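Long-range contact in peptidoglycan-binding domain 1 (Burkholderia, PDB 5NM7), which is a modular phage endolysin that probably binds bacterial peptidoglycan through one domain and cleaves its glycan strands with a lysozyme-like N-acetylmuramidase domain: residues H120-Q125 and A170-A175. Residues are numbered along the deposited sequence; the frame is centred on the assembly and turned at random.
Sequences HIMYRQ and ACALEA
M122 reaches from helix 119-128 to the last turn of helix 169-174, and its chain illustrates how a thioether fits itself to a partner face of small residues. CB of M122 rests 3.9 Å from CB of A175. CG stands anti to the backbone N (chi1 -176°), and a bend at the next bond swings the sulfur across to the neighbouring turn. There SD lies 3.5 Å from the backbone N of A172 and also meets the carbonyl carbon and CB of C171. The terminal CE of M122 comes to rest against A172, 4.0 Å from its CB; A164 of helix 156-167 borders both residues.

The side chains of A175, C171 and A172 are small, consistent with axes that pass 8.6 Å apart, at 138° between their N-to-C directions. A175, the first residue beyond the helical turn, brings its CB to within 3.4 Å of the backbone N of M122, while I121 lays its CG2 branch over the CA of A175. One turn on from I121, and one back from A175, C171 places SG against Q125, 3.6 Å from Q125 O.

Polar groups close the flank of this apolar seam. Q125 and E174 cross at about a right angle, and NE2 of Q125 donates to OE1 of E174 at 2.8 Å in a nearly straight bond. The acceptor lies in the amide plane, yet the amide nitrogen comes from above the carboxylate, 56° out of its plane. W188 binds OE2, so both carboxylate oxygens have N-H donors; together these should disperse the negative charge and restrain the group's rotation. Strand 115-117 leads into helix 119-128 and helix 169-174 into strand 176-178, its antiparallel partner; a backbone hydrogen bond joins A175 to E118. Beside this small sheet of the N-acetylmuramidase region, the helices thus meet by sulfur and methyl packing, with one charge-assisted hydrogen bond tying the two polar side chains.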
# COMPACT_ATOMS: atom_id res chain seq x y z
N HIS A 120 -2.47 16.62 -14.54
CA HIS A 120 -1.89 17.92 -14.10
C HIS A 120 -0.40 17.85 -13.83
O HIS A 120 0.32 18.83 -14.04
CB HIS A 120 -2.71 18.52 -12.96
CG HIS A 120 -2.49 17.86 -11.65
ND1 HIS A 120 -2.96 16.60 -11.35
CD2 HIS A 120 -1.84 18.29 -10.53
CE1 HIS A 120 -2.59 16.27 -10.12
NE2 HIS A 120 -1.94 17.30 -9.60
N ILE A 121 0.10 16.69 -13.39
CA ILE A 121 1.52 16.49 -13.28
C ILE A 121 2.15 16.27 -14.67
O ILE A 121 3.29 16.69 -14.91
CB ILE A 121 1.87 15.30 -12.34
CG1 ILE A 121 1.25 15.51 -10.95
CG2 ILE A 121 3.37 15.12 -12.22
CD1 ILE A 121 1.65 16.81 -10.26
N MET A 122 1.44 15.58 -15.57
CA MET A 122 1.95 15.46 -16.95
C MET A 122 2.16 16.85 -17.55
O MET A 122 3.24 17.13 -18.09
CB MET A 122 0.98 14.69 -17.84
CG MET A 122 1.52 14.45 -19.26
SD MET A 122 2.91 13.35 -19.29
CE MET A 122 2.93 12.88 -21.03
N TYR A 123 1.15 17.70 -17.42
CA TYR A 123 1.23 19.10 -17.83
C TYR A 123 2.52 19.75 -17.31
O TYR A 123 3.30 20.35 -18.06
CB TYR A 123 -0.00 19.86 -17.32
CG TYR A 123 -0.01 21.32 -17.71
CD1 TYR A 123 -0.25 21.71 -19.03
CD2 TYR A 123 0.25 22.31 -16.76
CE1 TYR A 123 -0.25 23.05 -19.41
CE2 TYR A 123 0.24 23.65 -17.13
CZ TYR A 123 -0.00 24.02 -18.44
OH TYR A 123 -0.00 25.34 -18.80
N ARG A 124 2.77 19.56 -16.02
CA ARG A 124 3.93 20.11 -15.35
C ARG A 124 5.26 19.56 -15.89
O ARG A 124 6.22 20.32 -16.09
CB ARG A 124 3.80 19.81 -13.85
CG ARG A 124 4.40 20.80 -12.91
CD ARG A 124 4.06 20.43 -11.46
NE ARG A 124 5.20 20.84 -10.66
CZ ARG A 124 5.47 22.08 -10.27
NH1 ARG A 124 4.63 23.09 -10.51
NH2 ARG A 124 6.59 22.32 -9.58
N GLN A 125 5.33 18.25 -16.12
CA GLN A 125 6.56 17.60 -16.55
C GLN A 125 6.90 17.94 -18.01
O GLN A 125 8.10 18.02 -18.36
CB GLN A 125 6.51 16.07 -16.35
CG GLN A 125 6.34 15.65 -14.90
CD GLN A 125 7.44 16.20 -13.99
OE1 GLN A 125 7.23 17.20 -13.30
NE2 GLN A 125 8.61 15.58 -14.02
N ALA A 170 8.90 9.20 -20.80
CA ALA A 170 9.46 9.52 -19.49
C ALA A 170 8.52 10.38 -18.67
O ALA A 170 8.28 10.10 -17.48
CB ALA A 170 10.83 10.20 -19.62
N CYS A 171 7.97 11.43 -19.29
CA CYS A 171 7.05 12.33 -18.60
C CYS A 171 5.80 11.63 -18.07
O CYS A 171 5.34 11.88 -16.94
CB CYS A 171 6.67 13.50 -19.48
SG CYS A 171 8.04 14.70 -19.64
N ALA A 172 5.25 10.75 -18.91
CA ALA A 172 4.03 10.03 -18.53
C ALA A 172 4.26 9.16 -17.30
O ALA A 172 3.40 9.13 -16.41
CB ALA A 172 3.52 9.17 -19.68
N LEU A 173 5.40 8.47 -17.24
CA LEU A 173 5.74 7.60 -16.08
C LEU A 173 5.98 8.46 -14.85
O LEU A 173 5.55 8.10 -13.76
CB LEU A 173 6.95 6.75 -16.37
CG LEU A 173 6.84 5.77 -17.57
CD1 LEU A 173 8.18 5.10 -17.82
CD2 LEU A 173 5.75 4.73 -17.42
N GLU A 174 6.64 9.60 -15.05
CA GLU A 174 6.81 10.59 -13.96
C GLU A 174 5.50 11.15 -13.39
O GLU A 174 5.42 11.44 -12.18
CB GLU A 174 7.74 11.72 -14.44
CG GLU A 174 9.18 11.27 -14.60
CD GLU A 174 10.10 12.40 -15.10
OE1 GLU A 174 9.58 13.41 -15.58
OE2 GLU A 174 11.31 12.24 -14.95
N ALA A 175 4.47 11.27 -14.23
CA ALA A 175 3.17 11.78 -13.88
C ALA A 175 2.22 10.67 -13.41
O ALA A 175 1.00 10.91 -13.32
CB ALA A 175 2.56 12.45 -15.08